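Local coordinates for protein Abbfa_003403 (Acinetobacter baumannii, PDB 4ZXH) that probably builds a peptide product as a four-domain nonribosomal peptide synthetase, uniting condensation, adenylation, phosphopantetheine-bearing carrier and thioesterase domains in one chain, at residues K909-V914 and P938-R943; V972-P977 and V995-D1000. All coordinates share one frame; numbering follows the deposited sequence.

Contacts 1 and 2 follow each other along the chain, with centres about 24 Å apart and nearest atoms about 12 Å apart, and they share no helix or strand. Contact 1 lies in the C-terminal part of the adenylation region, where two parallel strands are joined by a ladder of backbone hydrogen bonds and by apolar side chains on both faces of the sheet. Contact 2 belongs to the carrier domain and pairs two loops at the ends of helix 977-990; one backbone bond and the side chain of Ile997 do most of the work. Both are partly buried, but contact 1 covers about twice the area and runs out to exposed residues at Ser939 and Arg943.

Contact 1 (K909-V914 and P938-R943); sequences KLVAYV and PSAFIR
Ile942 lays its CD1 methyl against the ring of Tyr913, 3.6 Å from CE1, the two side chains running side by side and pointing the same way. With CG1 of Ile942 anti to its carbonyl carbon (chi1 -61°) and the chain extended beyond it, CD1 is carried back along the strand and also comes 4.0 Å from CG1 of Val911. The Tyr913 hydroxyl is engaged beyond the pair, hydrogen-bonded to the carbonyl of Pro961, while Phe960 meets the ring edge-to-face. On the other face of the sheet, the CB of Ala912 touches both CG of Pro938 and CD1 of Phe941, 3.9 Å from each, the two lying at roughly right angles about it; helices 880-888 and 921-931 cover this side. The strands are the two arms of a right-handed beta-alpha-beta crossover through helix 921-931; strand 940-943 forms one edge of a three-stranded mixed sheet with 907-916 in the middle. Their parallel ladder alternates donors: Ala912 N reaches Ala940 O at 2.8 Å and almost straight (171°), Ala912 O accepts from Ile942 N at 2.9 Å, and Val914 N bonds to Ile942 O. At the start of the pairing Leu910 O receives Ser939 N at 3.0 Å, a more bent bond, and a weak second one from Ala940 N. At the far end CG of Arg943 packs 3.7 Å from Val914 O.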
ATOM      1  N   LYS A 909      -8.319 -12.128  -4.800  1.00 44.67           N
ATOM      2  CA  LYS A 909      -8.164 -10.762  -5.277  1.00 31.64           C
ATOM      3  C   LYS A 909      -9.080  -9.814  -4.511  1.00 32.28           C
ATOM      4  O   LYS A 909     -10.131 -10.215  -4.002  1.00 36.63           O
ATOM      5  CB  LYS A 909      -8.466 -10.669  -6.771  1.00 30.21           C
ATOM      6  CG  LYS A 909      -7.415 -11.232  -7.715  1.00 42.96           C
ATOM      7  CD  LYS A 909      -7.952 -11.125  -9.156  1.00 59.07           C
ATOM      8  CE  LYS A 909      -6.971 -11.579 -10.237  1.00 63.41           C
ATOM      9  NZ  LYS A 909      -5.784 -10.684 -10.368  1.00 66.80           N
ATOM     10  N   LEU A 910      -8.664  -8.554  -4.442  1.00 38.14           N
ATOM     11  CA  LEU A 910      -9.410  -7.480  -3.795  1.00 34.08           C
ATOM     12  C   LEU A 910     -10.396  -6.809  -4.731  1.00 31.55           C
ATOM     13  O   LEU A 910     -10.053  -6.534  -5.880  1.00 34.22           O
ATOM     14  CB  LEU A 910      -8.441  -6.430  -3.271  1.00 32.71           C
ATOM     15  CG  LEU A 910      -7.605  -6.899  -2.100  1.00 31.10           C
ATOM     16  CD1 LEU A 910      -6.537  -5.859  -1.808  1.00 33.05           C
ATOM     17  CD2 LEU A 910      -8.519  -7.062  -0.940  1.00 22.96           C
ATOM     18  N   VAL A 911     -11.601  -6.526  -4.220  1.00 36.27           N
ATOM     19  CA  VAL A 911     -12.675  -5.807  -4.937  1.00 23.29           C
ATOM     20  C   VAL A 911     -13.088  -4.564  -4.180  1.00 25.81           C
ATOM     21  O   VAL A 911     -13.332  -4.621  -2.967  1.00 33.37           O
ATOM     22  CB  VAL A 911     -13.943  -6.662  -5.091  1.00 31.51           C
ATOM     23  CG1 VAL A 911     -14.907  -6.039  -6.097  1.00 21.58           C
ATOM     24  CG2 VAL A 911     -13.580  -8.051  -5.491  1.00 50.26           C
ATOM     25  N   ALA A 912     -13.213  -3.446  -4.873  1.00 20.73           N
ATOM     26  CA  ALA A 912     -13.685  -2.238  -4.212  1.00 22.13           C
ATOM     27  C   ALA A 912     -15.037  -1.816  -4.745  1.00 20.83           C
ATOM     28  O   ALA A 912     -15.179  -1.541  -5.941  1.00 24.55           O
ATOM     29  CB  ALA A 912     -12.679  -1.107  -4.383  1.00 20.97           C
ATOM     30  N   TYR A 913     -16.032  -1.772  -3.864  1.00 25.01           N
ATOM     31  CA  TYR A 913     -17.349  -1.216  -4.209  1.00 25.45           C
ATOM     32  C   TYR A 913     -17.431   0.247  -3.738  1.00 35.95           C
ATOM     33  O   TYR A 913     -17.009   0.565  -2.608  1.00 28.62           O
ATOM     34  CB  TYR A 913     -18.478  -2.044  -3.581  1.00 21.03           C
ATOM     35  CG  TYR A 913     -18.419  -3.525  -3.884  1.00 20.91           C
ATOM     36  CD1 TYR A 913     -19.159  -4.076  -4.936  1.00 29.90           C
ATOM     37  CD2 TYR A 913     -17.635  -4.368  -3.127  1.00 20.69           C
ATOM     38  CE1 TYR A 913     -19.106  -5.437  -5.230  1.00 23.47           C
ATOM     39  CE2 TYR A 913     -17.568  -5.727  -3.402  1.00 30.66           C
ATOM     40  CZ  TYR A 913     -18.306  -6.258  -4.453  1.00 32.48           C
ATOM     41  OH  TYR A 913     -18.229  -7.610  -4.720  1.00 32.75           O
ATOM     42  N   VAL A 914     -17.933   1.145  -4.590  1.00 22.51           N
ATOM     43  CA  VAL A 914     -18.014   2.558  -4.204  1.00 23.47           C
ATOM     44  C   VAL A 914     -19.348   3.206  -4.583  1.00 29.66           C
ATOM     45  O   VAL A 914     -19.978   2.804  -5.566  1.00 32.59           O
ATOM     46  CB  VAL A 914     -16.866   3.372  -4.829  1.00 24.13           C
ATOM     47  CG1 VAL A 914     -15.516   2.931  -4.248  1.00 23.33           C
ATOM     48  CG2 VAL A 914     -16.870   3.215  -6.332  1.00 24.62           C
ATOM     49  N   PRO A 938      -6.788  -2.599  -5.097  1.00 35.77           N
ATOM     50  CA  PRO A 938      -7.814  -3.523  -5.604  1.00 33.05           C
ATOM     51  C   PRO A 938      -7.646  -3.854  -7.072  1.00 28.30           C
ATOM     52  O   PRO A 938      -7.187  -3.016  -7.848  1.00 30.97           O
ATOM     53  CB  PRO A 938      -9.120  -2.760  -5.365  1.00 31.60           C
ATOM     54  CG  PRO A 938      -8.828  -1.920  -4.188  1.00 31.51           C
ATOM     55  CD  PRO A 938      -7.395  -1.468  -4.382  1.00 37.00           C
ATOM     56  N   SER A 939      -8.012  -5.076  -7.438  1.00 33.47           N
ATOM     57  CA  SER A 939      -7.966  -5.517  -8.828  1.00 35.44           C
ATOM     58  C   SER A 939      -9.265  -5.186  -9.574  1.00 33.83           C
ATOM     59  O   SER A 939      -9.310  -5.327 -10.789  1.00 39.43           O
ATOM     60  CB  SER A 939      -7.712  -7.017  -8.909  1.00 34.55           C
ATOM     61  OG  SER A 939      -6.720  -7.414  -7.986  1.00 43.98           O
ATOM     62  N   ALA A 940     -10.307  -4.757  -8.853  1.00 32.97           N
ATOM     63  CA  ALA A 940     -11.601  -4.442  -9.471  1.00 33.98           C
ATOM     64  C   ALA A 940     -12.376  -3.354  -8.718  1.00 31.76           C
ATOM     65  O   ALA A 940     -12.338  -3.271  -7.494  1.00 31.55           O
ATOM     66  CB  ALA A 940     -12.444  -5.695  -9.593  1.00 23.56           C
ATOM     67  N   PHE A 941     -13.061  -2.513  -9.482  1.00 30.91           N
ATOM     68  CA  PHE A 941     -13.828  -1.388  -8.952  1.00 27.49           C
ATOM     69  C   PHE A 941     -15.225  -1.457  -9.523  1.00 28.16           C
ATOM     70  O   PHE A 941     -15.400  -1.575 -10.728  1.00 40.27           O
ATOM     71  CB  PHE A 941     -13.171  -0.055  -9.312  1.00 26.12           C
ATOM     72  CG  PHE A 941     -11.823   0.144  -8.672  1.00 28.57           C
ATOM     73  CD1 PHE A 941     -11.691   0.929  -7.530  1.00 28.76           C
ATOM     74  CD2 PHE A 941     -10.686  -0.461  -9.208  1.00 32.16           C
ATOM     75  CE1 PHE A 941     -10.438   1.112  -6.932  1.00 42.59           C
ATOM     76  CE2 PHE A 941      -9.431  -0.291  -8.612  1.00 38.00           C
ATOM     77  CZ  PHE A 941      -9.305   0.498  -7.472  1.00 38.01           C
ATOM     78  N   ILE A 942     -16.217  -1.411  -8.652  1.00 23.03           N
ATOM     79  CA  ILE A 942     -17.604  -1.505  -9.060  1.00 23.59           C
ATOM     80  C   ILE A 942     -18.370  -0.340  -8.443  1.00 23.79           C
ATOM     81  O   ILE A 942     -18.291  -0.121  -7.230  1.00 32.57           O
ATOM     82  CB  ILE A 942     -18.221  -2.848  -8.611  1.00 30.62           C
ATOM     83  CG1 ILE A 942     -17.474  -4.014  -9.242  1.00 23.34           C
ATOM     84  CG2 ILE A 942     -19.691  -2.938  -8.974  1.00 23.83           C
ATOM     85  CD1 ILE A 942     -17.896  -5.340  -8.664  1.00 23.17           C
ATOM     86  N   ARG A 943     -19.097   0.418  -9.260  1.00 30.13           N
ATOM     87  CA  ARG A 943     -19.960   1.465  -8.713  1.00 29.84           C
ATOM     88  C   ARG A 943     -21.333   0.911  -8.376  1.00 25.63           C
ATOM     89  O   ARG A 943     -21.895   0.117  -9.117  1.00 30.50           O
ATOM     90  CB  ARG A 943     -20.087   2.633  -9.677  1.00 27.51           C
ATOM     91  CG  ARG A 943     -20.693   3.895  -9.079  1.00 28.52           C
ATOM     92  CD  ARG A 943     -20.639   5.000 -10.106  1.00 30.73           C
ATOM     93  NE  ARG A 943     -21.268   6.261  -9.716  1.00 44.49           N
ATOM     94  CZ  ARG A 943     -21.263   7.344 -10.498  1.00 55.02           C
ATOM     95  NH1 ARG A 943     -20.673   7.298 -11.691  1.00 47.80           N
ATOM     96  NH2 ARG A 943     -21.847   8.470 -10.105  1.00 66.42           N
TER

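Contact 2 (V972-P977 and V995-D1000); sequences VAPRDP and VGIHDD
The carbonyl oxygen of Val972 accepts the backbone N-H of Ile997 at 3.0 Å, a nearly straight bond (164°) and the one hydrogen bond between the two loops. Around it the Ile997 side chain spreads over segment 972-977. Its CG1 stands between the backbone N and the carbonyl carbon (chi1 68°), and the two branches part: CG2 meets CA of Pro974 at 3.5 Å, whereas CD1 goes on to CG1 of Val972, also at 3.5 Å. The same CD1 lies over one face of the Arg975 guanidinium, 3.5 Å from NE and offset toward the rim. A salt bridge to Glu979 and a hydrogen bond from NH1 to Asn1225 hold that group in place. CG1 of Ile997 lies over the centre of one face of the His998 ring, which meets CG2 of Val972 obliquely, ND1 at 4.1 Å. Gly996 to Asp999 form a type I turn closed by Asp999 N to Gly996 O; Asp999 OD2 takes the Gly996 N-H from above the carboxylate plane. The contact joins the loops flanking helix 977-990, N-capped by Asp976, with helix 1037-1046 of the carrier domain against Arg975 and His998, while helix 1233-1251 of the thioesterase region lies beside the start of helix 977-990.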
ATOM      1  N   VAL A 972      -2.812  -1.641 -25.985  1.00 39.30           N
ATOM      2  CA  VAL A 972      -3.189  -0.357 -26.544  1.00 31.26           C
ATOM      3  C   VAL A 972      -1.954   0.329 -27.089  1.00 22.43           C
ATOM      4  O   VAL A 972      -0.976   0.502 -26.369  1.00 31.80           O
ATOM      5  CB  VAL A 972      -3.863   0.520 -25.502  1.00 31.18           C
ATOM      6  CG1 VAL A 972      -3.990   1.961 -26.001  1.00 22.17           C
ATOM      7  CG2 VAL A 972      -5.205  -0.080 -25.141  1.00 22.59           C
ATOM      8  N   ALA A 973      -1.995   0.688 -28.370  1.00 29.23           N
ATOM      9  CA  ALA A 973      -0.869   1.333 -29.046  1.00 32.45           C
ATOM     10  C   ALA A 973      -0.693   2.759 -28.532  1.00 21.67           C
ATOM     11  O   ALA A 973      -1.662   3.374 -28.129  1.00 28.96           O
ATOM     12  CB  ALA A 973      -1.084   1.322 -30.543  1.00 20.76           C
ATOM     13  N   PRO A 974       0.548   3.279 -28.530  1.00 28.59           N
ATOM     14  CA  PRO A 974       0.852   4.657 -28.111  1.00 31.08           C
ATOM     15  C   PRO A 974       0.080   5.675 -28.935  1.00 21.73           C
ATOM     16  O   PRO A 974      -0.179   5.401 -30.087  1.00 29.44           O
ATOM     17  CB  PRO A 974       2.356   4.773 -28.358  1.00 28.77           C
ATOM     18  CG  PRO A 974       2.644   3.724 -29.371  1.00 27.28           C
ATOM     19  CD  PRO A 974       1.758   2.587 -28.988  1.00 26.75           C
ATOM     20  N   ARG A 975      -0.292   6.819 -28.369  1.00 32.45           N
ATOM     21  CA  ARG A 975      -1.256   7.692 -29.048  1.00 30.18           C
ATOM     22  C   ARG A 975      -0.713   9.072 -29.449  1.00 29.74           C
ATOM     23  O   ARG A 975      -1.300   9.753 -30.291  1.00 39.62           O
ATOM     24  CB  ARG A 975      -2.504   7.850 -28.163  1.00 33.53           C
ATOM     25  CG  ARG A 975      -3.204   6.503 -27.842  1.00 25.36           C
ATOM     26  CD  ARG A 975      -4.110   6.564 -26.605  1.00 22.22           C
ATOM     27  NE  ARG A 975      -3.345   6.829 -25.389  1.00 29.61           N
ATOM     28  CZ  ARG A 975      -3.895   7.064 -24.201  1.00 38.28           C
ATOM     29  NH1 ARG A 975      -5.217   7.056 -24.076  1.00 38.82           N
ATOM     30  NH2 ARG A 975      -3.127   7.296 -23.138  1.00 35.28           N
ATOM     31  N   ASP A 976       0.410   9.484 -28.876  1.00 20.26           N
ATOM     32  CA  ASP A 976       0.989  10.769 -29.239  1.00 25.36           C
ATOM     33  C   ASP A 976       2.518  10.645 -29.247  1.00 27.68           C
ATOM     34  O   ASP A 976       3.040   9.563 -28.954  1.00 24.22           O
ATOM     35  CB  ASP A 976       0.469  11.866 -28.284  1.00 31.84           C
ATOM     36  CG  ASP A 976       0.936  11.688 -26.848  1.00 33.79           C
ATOM     37  OD1 ASP A 976       1.622  10.692 -26.547  1.00 27.31           O
ATOM     38  OD2 ASP A 976       0.604  12.559 -26.008  1.00 45.36           O
ATOM     39  N   PRO A 977       3.248  11.722 -29.613  1.00 30.62           N
ATOM     40  CA  PRO A 977       4.716  11.596 -29.619  1.00 27.88           C
ATOM     41  C   PRO A 977       5.367  11.149 -28.282  1.00 30.95           C
ATOM     42  O   PRO A 977       6.379  10.453 -28.298  1.00 33.13           O
ATOM     43  CB  PRO A 977       5.171  13.013 -29.991  1.00 23.42           C
ATOM     44  CG  PRO A 977       4.084  13.512 -30.909  1.00 24.28           C
ATOM     45  CD  PRO A 977       2.803  12.937 -30.331  1.00 34.54           C
ATOM     46  N   VAL A 995       5.233  -3.217 -27.153  1.00 33.69           N
ATOM     47  CA  VAL A 995       4.847  -2.771 -25.820  1.00 24.76           C
ATOM     48  C   VAL A 995       3.646  -1.853 -25.879  1.00 29.79           C
ATOM     49  O   VAL A 995       3.634  -0.870 -26.617  1.00 36.50           O
ATOM     50  CB  VAL A 995       6.009  -2.038 -25.110  1.00 20.15           C
ATOM     51  CG1 VAL A 995       5.517  -1.240 -23.925  1.00 16.84           C
ATOM     52  CG2 VAL A 995       7.083  -3.033 -24.666  1.00 30.89           C
ATOM     53  N   GLY A 996       2.628  -2.189 -25.099  1.00 25.76           N
ATOM     54  CA  GLY A 996       1.430  -1.388 -25.046  1.00 27.28           C
ATOM     55  C   GLY A 996       1.528  -0.415 -23.901  1.00 26.26           C
ATOM     56  O   GLY A 996       2.259  -0.652 -22.954  1.00 29.79           O
ATOM     57  N   ILE A 997       0.763   0.667 -23.966  1.00 26.59           N
ATOM     58  CA  ILE A 997       0.885   1.727 -22.981  1.00 23.51           C
ATOM     59  C   ILE A 997       0.425   1.327 -21.569  1.00 28.08           C
ATOM     60  O   ILE A 997       0.603   2.096 -20.632  1.00 44.87           O
ATOM     61  CB  ILE A 997       0.115   2.975 -23.434  1.00 21.52           C
ATOM     62  CG1 ILE A 997      -1.391   2.720 -23.426  1.00 22.90           C
ATOM     63  CG2 ILE A 997       0.594   3.424 -24.822  1.00 19.16           C
ATOM     64  CD1 ILE A 997      -2.198   3.939 -23.791  1.00 23.26           C
ATOM     65  N   HIS A 998      -0.127   0.128 -21.405  1.00 28.27           N
ATOM     66  CA  HIS A 998      -0.516  -0.356 -20.073  1.00 31.79           C
ATOM     67  C   HIS A 998       0.375  -1.487 -19.556  1.00 30.88           C
ATOM     68  O   HIS A 998       0.118  -2.048 -18.503  1.00 30.28           O
ATOM     69  CB  HIS A 998      -1.977  -0.804 -20.080  1.00 22.53           C
ATOM     70  CG  HIS A 998      -2.925   0.323 -20.327  1.00 29.53           C
ATOM     71  ND1 HIS A 998      -3.979   0.240 -21.213  1.00 26.27           N
ATOM     72  CD2 HIS A 998      -2.943   1.584 -19.837  1.00 25.75           C
ATOM     73  CE1 HIS A 998      -4.618   1.395 -21.243  1.00 27.77           C
ATOM     74  NE2 HIS A 998      -4.012   2.227 -20.413  1.00 28.08           N
ATOM     75  N   ASP A 999       1.423  -1.812 -20.300  1.00 31.24           N
ATOM     76  CA  ASP A 999       2.375  -2.822 -19.862  1.00 30.05           C
ATOM     77  C   ASP A 999       3.297  -2.222 -18.838  1.00 28.97           C
ATOM     78  O   ASP A 999       3.835  -1.135 -19.037  1.00 38.26           O
ATOM     79  CB  ASP A 999       3.181  -3.383 -21.042  1.00 32.20           C
ATOM     80  CG  ASP A 999       2.329  -4.235 -21.972  1.00 36.96           C
ATOM     81  OD1 ASP A 999       1.230  -4.661 -21.545  1.00 36.94           O
ATOM     82  OD2 ASP A 999       2.752  -4.479 -23.121  1.00 40.81           O
ATOM     83  N   ASP A1000       3.478  -2.945 -17.740  1.00 30.35           N
ATOM     84  CA  ASP A1000       4.296  -2.478 -16.635  1.00 26.51           C
ATOM     85  C   ASP A1000       5.773  -2.841 -16.859  1.00 27.84           C
ATOM     86  O   ASP A1000       6.127  -3.973 -17.218  1.00 25.61           O
ATOM     87  CB  ASP A1000       3.767  -3.052 -15.323  1.00 20.04           C
ATOM     88  CG  ASP A1000       4.527  -2.554 -14.111  1.00 41.40           C
ATOM     89  OD1 ASP A1000       5.724  -2.904 -13.955  1.00 36.64           O
ATOM     90  OD2 ASP A1000       3.912  -1.819 -13.306  1.00 39.84           O
TER